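Local coordinates for AncCDT-1 (PDB 5T0W), which probably serves as a periplasmic amino acid-binding protein, holding arginine, and represents an ancestral precursor of cyclohexadienyl dehydratase, at residues L25-D30 with D51-L56; F83-S88 with N222-W227; D17-R22 with L60-E65. All blocks are in the same frame, centred on the assembly; numbering follows the deposited sequence.

Interaction 1 (L25-D30 with D51-L56); sequences LRVGTD and DLAKAL. With ARG (arginine), chain E.
Val-27 and Ala-53 mark where strand 25-29 meets helix 51-56: the segment axes come within 9.8 Å, their directions are 159° apart and so nearly antiparallel, and CA of Val-27 lies 7.1 Å from CA of Ala-53. The contact is apolar and no hydrogen bond crosses it. Alternate strand residues, Leu-25 and Val-27, carry the packing, and one branch of each does the touching. CG2 of Val-27 sits beside the backbone N, and from there it meets the CB methyl of Ala-53 at 4.0 Å. At the start of the strand the side chains of Leu-25 and Leu-56 cross at about a right angle. The CD2 methyl of Leu-25 lies 3.8 Å from CG of Leu-56, and Leu-25 CD2 is almost as near to Leu-56 CD2. The small Ala-53 thus faces the branched valine, while the two longer leucines meet one helical turn further on. Beyond the packed part, Asp-30, just past the end of the strand, reaches the bound arginine. Two weak bonds are made there, from ligand NH1 to the main-chain O of Asp-30 (3.2 Å) and from ligand NH2 to Asp-30 OD1 (3.3 Å). The other carboxylate oxygen, OD2, accepts a weak bond from Trp-71 N. Placing an alanine at Asp-30 would probably cost ligand NH2 a weak acceptor, the positive guanidinium a nearby negative charge, and Trp-71 N its carboxylate partner. Strand 24-29 runs parallel between strands 63-68 and 85-86, and helix 48-60 belongs to the beta-alpha-beta crossover that leads from it to neighbouring strand 63-68. Met-87 and Phe-66 each touch both Val-27 and Ala-53, whereas Trp-227 of helix 218-233 packs on Leu-56.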
loop_
_atom_site.group_PDB
_atom_site.type_symbol
_atom_site.label_atom_id
_atom_site.label_comp_id
_atom_site.label_asym_id
_atom_site.label_seq_id
_atom_site.Cartn_x
_atom_site.Cartn_y
_atom_site.Cartn_z
ATOM N N LEU A 25 4.224 13.544 -15.100
ATOM C CA LEU A 25 4.671 12.384 -14.334
ATOM C C LEU A 25 3.514 11.414 -14.194
ATOM O O LEU A 25 2.467 11.790 -13.711
ATOM C CB LEU A 25 5.153 12.783 -12.938
ATOM C CG LEU A 25 5.612 11.587 -12.084
ATOM C CD1 LEU A 25 6.888 10.939 -12.635
ATOM C CD2 LEU A 25 5.771 12.021 -10.656
ATOM N N ARG A 26 3.705 10.182 -14.641
ATOM C CA ARG A 26 2.642 9.193 -14.624
ATOM C C ARG A 26 2.839 8.286 -13.432
ATOM O O ARG A 26 3.812 7.527 -13.377
ATOM C CB ARG A 26 2.622 8.343 -15.911
ATOM C CG ARG A 26 2.165 9.061 -17.175
ATOM C CD ARG A 26 2.671 8.330 -18.401
ATOM N NE ARG A 26 2.168 8.918 -19.642
ATOM C CZ ARG A 26 2.598 8.598 -20.873
ATOM N NH1 ARG A 26 3.547 7.680 -21.048
ATOM N NH2 ARG A 26 2.081 9.205 -21.939
ATOM N N VAL A 27 1.893 8.347 -12.500
ATOM C CA VAL A 27 1.987 7.602 -11.252
ATOM C C VAL A 27 0.993 6.470 -11.199
ATOM O O VAL A 27 -0.210 6.699 -11.064
ATOM C CB VAL A 27 1.741 8.524 -10.039
ATOM C CG1 VAL A 27 1.778 7.732 -8.745
ATOM C CG2 VAL A 27 2.768 9.647 -10.024
ATOM N N GLY A 28 1.507 5.252 -11.253
ATOM C CA GLY A 28 0.692 4.058 -11.064
ATOM C C GLY A 28 0.224 3.903 -9.635
ATOM O O GLY A 28 1.039 3.894 -8.713
ATOM N N THR A 29 -1.093 3.841 -9.442
ATOM C CA THR A 29 -1.666 3.716 -8.094
ATOM C C THR A 29 -2.973 2.840 -8.113
ATOM O O THR A 29 -3.638 2.806 -9.137
ATOM C CB THR A 29 -1.696 5.118 -7.397
ATOM O OG1 THR A 29 -1.882 4.977 -5.986
ATOM C CG2 THR A 29 -2.772 6.024 -7.963
ATOM N N ASP A 30 -3.273 2.073 -7.043
ATOM C CA ASP A 30 -4.489 1.264 -6.910
ATOM C C ASP A 30 -5.299 2.028 -5.893
ATOM O O ASP A 30 -5.120 1.900 -4.667
ATOM C CB ASP A 30 -4.234 -0.170 -6.428
ATOM C CG ASP A 30 -5.496 -0.836 -5.888
ATOM O OD1 ASP A 30 -5.943 -0.465 -4.775
ATOM O OD2 ASP A 30 -6.057 -1.714 -6.586
ATOM N N ASP A 51 -0.377 13.045 -2.256
ATOM C CA ASP A 51 0.341 14.272 -1.915
ATOM C C ASP A 51 1.827 14.164 -2.229
ATOM O O ASP A 51 2.441 15.087 -2.751
ATOM C CB ASP A 51 0.151 14.616 -0.442
ATOM C CG ASP A 51 -1.255 15.099 -0.125
ATOM O OD1 ASP A 51 -2.097 15.186 -1.043
ATOM O OD2 ASP A 51 -1.512 15.371 1.067
ATOM N N LEU A 52 2.408 13.021 -1.907
ATOM C CA LEU A 52 3.801 12.788 -2.220
ATOM C C LEU A 52 4.009 12.842 -3.725
ATOM O O LEU A 52 4.912 13.541 -4.190
ATOM C CB LEU A 52 4.255 11.452 -1.640
ATOM C CG LEU A 52 4.536 11.525 -0.121
ATOM C CD1 LEU A 52 4.894 10.206 0.559
ATOM C CD2 LEU A 52 5.539 12.606 0.274
ATOM N N ALA A 53 3.184 12.113 -4.479
ATOM C CA ALA A 53 3.231 12.175 -5.938
ATOM C C ALA A 53 3.212 13.621 -6.431
ATOM O O ALA A 53 4.010 14.003 -7.287
ATOM C CB ALA A 53 2.083 11.407 -6.544
ATOM N N LYS A 54 2.317 14.424 -5.870
ATOM C CA LYS A 54 2.245 15.831 -6.231
ATOM C C LYS A 54 3.540 16.536 -5.949
ATOM O O LYS A 54 3.998 17.335 -6.774
ATOM C CB LYS A 54 1.141 16.530 -5.466
ATOM C CG LYS A 54 -0.230 16.138 -5.962
ATOM C CD LYS A 54 -1.295 16.948 -5.257
ATOM C CE LYS A 54 -2.645 16.621 -5.865
ATOM N NZ LYS A 54 -3.702 17.033 -4.924
ATOM N N ALA A 55 4.123 16.278 -4.781
ATOM C CA ALA A 55 5.368 16.947 -4.384
ATOM C C ALA A 55 6.482 16.601 -5.368
ATOM O O ALA A 55 7.258 17.470 -5.768
ATOM C CB ALA A 55 5.768 16.563 -2.948
ATOM N N LEU A 56 6.579 15.321 -5.714
ATOM C CA LEU A 56 7.580 14.854 -6.670
ATOM C C LEU A 56 7.409 15.525 -8.040
ATOM O O LEU A 56 8.372 16.011 -8.632
ATOM C CB LEU A 56 7.502 13.320 -6.832
ATOM C CG LEU A 56 8.353 12.706 -7.943
ATOM C CD1 LEU A 56 9.794 13.155 -7.861
ATOM C CD2 LEU A 56 8.300 11.190 -7.850
HETATM N N ARG E . 1.742 -2.905 1.667
HETATM C CA ARG E . 1.139 -4.099 1.059
HETATM C C ARG E . 1.976 -4.485 -0.102
HETATM O O ARG E . 1.825 -5.614 -0.570
HETATM C CB ARG E . -0.252 -3.809 0.578
HETATM C CG ARG E . -0.249 -2.809 -0.542
HETATM C CD ARG E . -1.622 -2.693 -1.199
HETATM N NE ARG E . -1.768 -1.378 -1.800
HETATM C CZ ARG E . -2.800 -1.015 -2.543
HETATM N NH1 ARG E . -2.871 0.228 -3.037
HETATM N NH2 ARG E . -3.770 -1.887 -2.784
HETATM O OXT ARG E . 2.784 -3.667 -0.585
#

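Interaction 2 (F83-S88 with N222-W227); sequences FDIVMS and NWVNNW. With ARG (arginine), chain E.
Ile-85 and Met-87 join strand 85-86 and the residue that follows it, in the alpha/beta sheet of one lobe of the periplasmic-binding-protein fold, to helix 218-233. The chain returns after more than a hundred residues to supply this helix, so the contact ties late sequence to the early sheet. The backbones stay well apart, with CA of Ile-85 and CA of Val-224 9.8 Å from each other, and side chains bridge the distance. Ile-85 extends its CG1 branch anti to the backbone N (chi1 -178°), which carries the CD1 methyl to CG2 of Val-224 at 4.0 Å. One helical turn later, Met-87 and Trp-227 approach from opposite directions. The methionine chain bends at its sulfur (chi3 61°), and its terminal CE lies 4.1 Å from CH2 at the far end of the indole, set obliquely to the ring. Phe-211 of strand 207-213 touches Ile-85, Met-87 and Trp-227, joining the two pairs into one buried apolar cluster. The strand thus has a hydrophobic side against the helix, while its continuation reaches the arginine pocket through Ser-88. Both oxygens of this serine serve the ligand guanidinium: its main-chain O accepts from ligand NE at 3.1 Å and weakly from NH1, and ligand NH1 also donates to Ser-88 OG at 3.0 Å.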
loop_
_atom_site.group_PDB
_atom_site.type_symbol
_atom_site.label_atom_id
_atom_site.label_comp_id
_atom_site.label_asym_id
_atom_site.label_seq_id
_atom_site.Cartn_x
_atom_site.Cartn_y
_atom_site.Cartn_z
ATOM N N PHE A 83 3.176 3.296 -16.719
ATOM C CA PHE A 83 3.417 4.505 -15.988
ATOM C C PHE A 83 4.874 4.502 -15.558
ATOM O O PHE A 83 5.570 3.520 -15.742
ATOM C CB PHE A 83 2.477 4.603 -14.772
ATOM C CG PHE A 83 2.381 3.335 -13.974
ATOM C CD1 PHE A 83 3.421 2.935 -13.171
ATOM C CD2 PHE A 83 1.236 2.550 -14.024
ATOM C CE1 PHE A 83 3.338 1.770 -12.435
ATOM C CE2 PHE A 83 1.140 1.376 -13.302
ATOM C CZ PHE A 83 2.202 0.984 -12.500
ATOM N N ASP A 84 5.318 5.593 -14.933
ATOM C CA ASP A 84 6.730 5.729 -14.562
ATOM C C ASP A 84 7.097 5.254 -13.196
ATOM O O ASP A 84 8.234 4.887 -12.980
ATOM C CB ASP A 84 7.126 7.189 -14.636
ATOM C CG ASP A 84 6.774 7.792 -15.941
ATOM O OD1 ASP A 84 7.221 7.217 -16.967
ATOM O OD2 ASP A 84 6.043 8.805 -15.928
ATOM N N ILE A 85 6.162 5.276 -12.258
ATOM C CA ILE A 85 6.509 5.031 -10.861
ATOM C C ILE A 85 5.311 4.540 -10.077
ATOM O O ILE A 85 4.188 5.031 -10.272
ATOM C CB ILE A 85 7.079 6.317 -10.210
ATOM C CG1 ILE A 85 7.508 6.091 -8.759
ATOM C CG2 ILE A 85 6.057 7.455 -10.239
ATOM C CD1 ILE A 85 8.489 7.122 -8.255
ATOM N N VAL A 86 5.533 3.583 -9.178
ATOM C CA VAL A 86 4.454 3.075 -8.296
ATOM C C VAL A 86 4.459 3.859 -6.973
ATOM O O VAL A 86 5.446 3.864 -6.280
ATOM C CB VAL A 86 4.640 1.589 -7.993
ATOM C CG1 VAL A 86 3.574 1.100 -7.056
ATOM C CG2 VAL A 86 4.626 0.783 -9.271
ATOM N N MET A 87 3.364 4.527 -6.654
ATOM C CA MET A 87 3.210 5.174 -5.360
ATOM C C MET A 87 1.869 4.729 -4.774
ATOM O O MET A 87 0.817 5.284 -5.093
ATOM C CB MET A 87 3.272 6.692 -5.494
ATOM C CG MET A 87 4.445 7.192 -6.332
ATOM S SD MET A 87 4.847 8.963 -6.353
ATOM C CE MET A 87 5.251 9.471 -4.679
ATOM N N SER A 88 1.904 3.617 -4.047
ATOM C CA SER A 88 0.678 2.854 -3.755
ATOM C C SER A 88 0.820 1.948 -2.553
ATOM O O SER A 88 0.364 0.812 -2.555
ATOM C CB SER A 88 0.207 2.051 -4.978
ATOM O OG SER A 88 -1.188 1.833 -4.911
ATOM N N ASN A 222 17.883 8.040 -8.384
ATOM C CA ASN A 222 18.640 9.055 -7.630
ATOM C C ASN A 222 17.808 10.303 -7.404
ATOM O O ASN A 222 17.825 10.882 -6.330
ATOM C CB ASN A 222 19.925 9.406 -8.352
ATOM C CG ASN A 222 20.872 8.221 -8.451
ATOM O OD1 ASN A 222 20.742 7.235 -7.722
ATOM N ND2 ASN A 222 21.836 8.315 -9.361
ATOM N N TRP A 223 17.055 10.685 -8.426
ATOM C CA TRP A 223 16.228 11.878 -8.349
ATOM C C TRP A 223 15.174 11.709 -7.262
ATOM O O TRP A 223 15.064 12.529 -6.337
ATOM C CB TRP A 223 15.544 12.108 -9.686
ATOM C CG TRP A 223 14.808 13.338 -9.721
ATOM C CD1 TRP A 223 13.650 13.623 -9.058
ATOM C CD2 TRP A 223 15.165 14.513 -10.456
ATOM N NE1 TRP A 223 13.258 14.907 -9.349
ATOM C CE2 TRP A 223 14.178 15.471 -10.199
ATOM C CE3 TRP A 223 16.228 14.842 -11.315
ATOM C CZ2 TRP A 223 14.226 16.720 -10.739
ATOM C CZ3 TRP A 223 16.262 16.080 -11.860
ATOM C CH2 TRP A 223 15.265 17.010 -11.577
ATOM N N VAL A 224 14.446 10.603 -7.339
ATOM C CA VAL A 224 13.468 10.271 -6.319
ATOM C C VAL A 224 14.122 10.286 -4.926
ATOM O O VAL A 224 13.620 10.947 -4.016
ATOM C CB VAL A 224 12.811 8.898 -6.584
ATOM C CG1 VAL A 224 11.926 8.477 -5.417
ATOM C CG2 VAL A 224 11.991 8.945 -7.853
ATOM N N ASN A 225 15.236 9.577 -4.765
ATOM C CA ASN A 225 15.868 9.531 -3.461
ATOM C C ASN A 225 16.307 10.914 -3.015
ATOM O O ASN A 225 16.139 11.258 -1.857
ATOM C CB ASN A 225 17.037 8.549 -3.402
ATOM C CG ASN A 225 16.575 7.110 -3.323
ATOM O OD1 ASN A 225 15.528 6.794 -2.734
ATOM N ND2 ASN A 225 17.315 6.231 -3.969
ATOM N N ASN A 226 16.855 11.711 -3.924
ATOM C CA ASN A 226 17.279 13.022 -3.555
ATOM C C ASN A 226 16.072 13.819 -3.053
ATOM O O ASN A 226 16.151 14.497 -2.027
ATOM C CB ASN A 226 17.932 13.749 -4.750
ATOM C CG ASN A 226 19.351 13.288 -5.022
ATOM O OD1 ASN A 226 20.035 12.768 -4.136
ATOM N ND2 ASN A 226 19.818 13.516 -6.250
ATOM N N TRP A 227 14.976 13.711 -3.801
ATOM C CA TRP A 227 13.762 14.478 -3.552
ATOM C C TRP A 227 13.199 14.136 -2.187
ATOM O O TRP A 227 12.770 15.001 -1.449
ATOM C CB TRP A 227 12.719 14.170 -4.659
ATOM C CG TRP A 227 11.332 14.351 -4.220
ATOM C CD1 TRP A 227 10.701 15.515 -4.003
ATOM C CD2 TRP A 227 10.404 13.319 -3.908
ATOM N NE1 TRP A 227 9.417 15.286 -3.573
ATOM C CE2 TRP A 227 9.217 13.942 -3.486
ATOM C CE3 TRP A 227 10.465 11.923 -3.911
ATOM C CZ2 TRP A 227 8.082 13.223 -3.081
ATOM C CZ3 TRP A 227 9.324 11.197 -3.520
ATOM C CH2 TRP A 227 8.144 11.864 -3.113
HETATM N N ARG E . 1.742 -2.905 1.667
HETATM C CA ARG E . 1.139 -4.099 1.059
HETATM C C ARG E . 1.976 -4.485 -0.102
HETATM O O ARG E . 1.825 -5.614 -0.570
HETATM C CB ARG E . -0.252 -3.809 0.578
HETATM C CG ARG E . -0.249 -2.809 -0.542
HETATM C CD ARG E . -1.622 -2.693 -1.199
HETATM N NE ARG E . -1.768 -1.378 -1.800
HETATM C CZ ARG E . -2.800 -1.015 -2.543
HETATM N NH1 ARG E . -2.871 0.228 -3.037
HETATM N NH2 ARG E . -3.770 -1.887 -2.784
HETATM O OXT ARG E . 2.784 -3.667 -0.585
#

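Interaction 3 (D17-R22 with L60-E65); sequences DEIMKR and LGVKVE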
loop_
_atom_site.group_PDB
_atom_site.type_symbol
_atom_site.label_atom_id
_atom_site.label_comp_id
_atom_site.label_asym_id
_atom_site.label_seq_id
_atom_site.Cartn_x
_atom_site.Cartn_y
_atom_site.Cartn_z
ATOM N N ASP A 17 14.229 11.444 -18.624
ATOM C CA ASP A 17 14.216 12.252 -19.830
ATOM C C ASP A 17 12.802 12.203 -20.415
ATOM O O ASP A 17 12.204 13.241 -20.726
ATOM C CB ASP A 17 15.249 11.749 -20.849
ATOM C CG ASP A 17 16.715 11.922 -20.379
ATOM O OD1 ASP A 17 17.055 12.918 -19.694
ATOM O OD2 ASP A 17 17.542 11.043 -20.723
ATOM N N GLU A 18 12.271 10.990 -20.539
ATOM C CA GLU A 18 10.917 10.781 -21.065
ATOM C C GLU A 18 9.890 11.610 -20.301
ATOM O O GLU A 18 9.043 12.266 -20.916
ATOM C CB GLU A 18 10.534 9.286 -21.037
ATOM N N ILE A 19 9.994 11.597 -18.969
ATOM C CA ILE A 19 9.088 12.378 -18.119
ATOM C C ILE A 19 9.143 13.868 -18.476
ATOM O O ILE A 19 8.115 14.482 -18.814
ATOM C CB ILE A 19 9.399 12.211 -16.624
ATOM C CG1 ILE A 19 8.997 10.808 -16.160
ATOM C CG2 ILE A 19 8.673 13.256 -15.783
ATOM C CD1 ILE A 19 9.669 10.377 -14.873
ATOM N N MET A 20 10.342 14.429 -18.455
ATOM C CA MET A 20 10.493 15.869 -18.659
ATOM C C MET A 20 10.134 16.342 -20.059
ATOM O O MET A 20 9.580 17.423 -20.204
ATOM C CB MET A 20 11.905 16.291 -18.291
ATOM C CG MET A 20 12.204 16.013 -16.835
ATOM S SD MET A 20 13.862 16.424 -16.324
ATOM C CE MET A 20 14.918 15.676 -17.574
ATOM N N LYS A 21 10.458 15.538 -21.078
ATOM C CA LYS A 21 10.040 15.811 -22.472
ATOM C C LYS A 21 8.528 15.844 -22.593
ATOM O O LYS A 21 7.953 16.793 -23.115
ATOM C CB LYS A 21 10.585 14.752 -23.454
ATOM C CG LYS A 21 12.037 14.962 -23.833
ATOM C CD LYS A 21 12.674 13.735 -24.498
ATOM C CE LYS A 21 14.165 13.987 -24.795
ATOM N NZ LYS A 21 14.686 13.492 -26.115
ATOM N N ARG A 22 7.899 14.788 -22.096
ATOM C CA ARG A 22 6.451 14.649 -22.182
ATOM C C ARG A 22 5.701 15.701 -21.347
ATOM O O ARG A 22 4.590 16.084 -21.704
ATOM C CB ARG A 22 6.041 13.210 -21.843
ATOM C CG ARG A 22 4.809 13.045 -20.977
ATOM C CD ARG A 22 4.534 11.576 -20.710
ATOM N NE ARG A 22 5.444 11.151 -19.654
ATOM C CZ ARG A 22 5.970 9.945 -19.509
ATOM N NH1 ARG A 22 5.737 8.990 -20.391
ATOM N NH2 ARG A 22 6.764 9.713 -18.483
ATOM N N LEU A 60 9.967 17.924 -10.082
ATOM C CA LEU A 60 10.309 17.587 -11.468
ATOM C C LEU A 60 9.968 18.703 -12.469
ATOM O O LEU A 60 10.296 18.585 -13.649
ATOM C CB LEU A 60 9.533 16.320 -11.886
ATOM C CG LEU A 60 10.186 14.976 -12.206
ATOM C CD1 LEU A 60 11.541 14.804 -11.589
ATOM C CD2 LEU A 60 9.267 13.851 -11.755
ATOM N N GLY A 61 9.251 19.729 -12.026
ATOM C CA GLY A 61 8.718 20.752 -12.934
ATOM C C GLY A 61 7.651 20.252 -13.917
ATOM O O GLY A 61 7.542 20.752 -15.038
ATOM N N VAL A 62 6.827 19.286 -13.503
ATOM C CA VAL A 62 5.811 18.735 -14.400
ATOM C C VAL A 62 4.470 18.505 -13.705
ATOM O O VAL A 62 4.358 18.592 -12.485
ATOM C CB VAL A 62 6.276 17.400 -14.994
ATOM C CG1 VAL A 62 7.585 17.580 -15.749
ATOM C CG2 VAL A 62 6.421 16.332 -13.901
ATOM N N LYS A 63 3.456 18.230 -14.523
ATOM C CA LYS A 63 2.143 17.873 -14.039
ATOM C C LYS A 63 2.121 16.416 -13.640
ATOM O O LYS A 63 2.945 15.622 -14.060
ATOM C CB LYS A 63 1.084 18.143 -15.112
ATOM N N VAL A 64 1.118 16.074 -12.846
ATOM C CA VAL A 64 0.867 14.692 -12.419
ATOM C C VAL A 64 -0.327 14.069 -13.128
ATOM O O VAL A 64 -1.370 14.695 -13.253
ATOM C CB VAL A 64 0.426 14.633 -10.953
ATOM C CG1 VAL A 64 0.596 13.230 -10.443
ATOM C CG2 VAL A 64 1.188 15.625 -10.111
ATOM N N GLU A 65 -0.191 12.830 -13.530
ATOM C CA GLU A 65 -1.309 12.045 -13.978
ATOM C C GLU A 65 -1.310 10.719 -13.227
ATOM O O GLU A 65 -0.284 10.046 -13.152
ATOM C CB GLU A 65 -1.186 11.804 -15.473
ATOM C CG GLU A 65 -2.249 10.876 -16.060
ATOM C CD GLU A 65 -1.986 10.576 -17.534
ATOM O OE1 GLU A 65 -1.146 11.294 -18.137
ATOM O OE2 GLU A 65 -2.612 9.626 -18.070
#
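Ile-19 supplies most of what helix 17-22 brings to segment 60-65, and the contact is close around this residue and slack beyond it. Its CG2 methyl, anti to the backbone N, is the branch that touches. That methyl lies 4.1 Å from Leu-60 CD2, where the isoleucine and leucine side chains cross at about a right angle. The same Ile-19 CG2 also approaches Val-62 CG2, at 4.3 Å, so that a single methyl is shared between two partners placed two residues apart on the opposing segment. Leu-25 of strand 24-29 touches Ile-19, Leu-60 and Val-62, closing this apolar group from the sheet. The solvent side is looser. Met-20 is exposed and lies only loosely along the segment, its CA 4.5 Å from Val-62 CG1 and its CG about as far from Leu-60 O, and Lys-21 points away altogether. Charges across this border do not pair: Arg-22 NE stays 6.8 Å from Glu-65 OE1, too far for a salt bridge. Arg-22 is engaged by other groups, since NE bonds to Thr-24 O and NH2 forms a salt bridge with Asp-84, which probably hold its guanidinium close to strands 24-29 and 85-86. No hydrogen bond links the two segments, and the grip is one of van der Waals contact. The turn between Leu-60 and Val-62 lets both side chains face the isoleucine. Gly-61 takes a positive phi of 66° and ends the preceding helix in a Schellman motif, after which the chain sets off into strand 63-68. Helix 15-22 likewise leads into strand 24-29, so two successive helix-to-strand passages pack against each other at one end of a parallel sheet. It is an arrangement in keeping with the alpha/beta architecture of a solute-binding-protein lobe.

All three contacts gather in one lobe, round the parallel sheet whose strand order is 63-68, 24-29, 85-86. Centres of interactions 1 and 2 are about 8 Å apart, those of 1 and 3 about 11 Å, and those of 2 and 3 about 12 Å. Both segments of interaction 1 fall between those of interaction 3 in the sequence, and interaction 2 opens only after both. Main-chain bonds between neighbouring strands couple 1 to each of the others, while the Arg-22 to Asp-84 salt bridge joins 3 to 2. Interactions 1 and 2 both reach the bound arginine through the residues that follow their strands, Asp-30 and Ser-88; interaction 3 lies at the distant end of the same sheet.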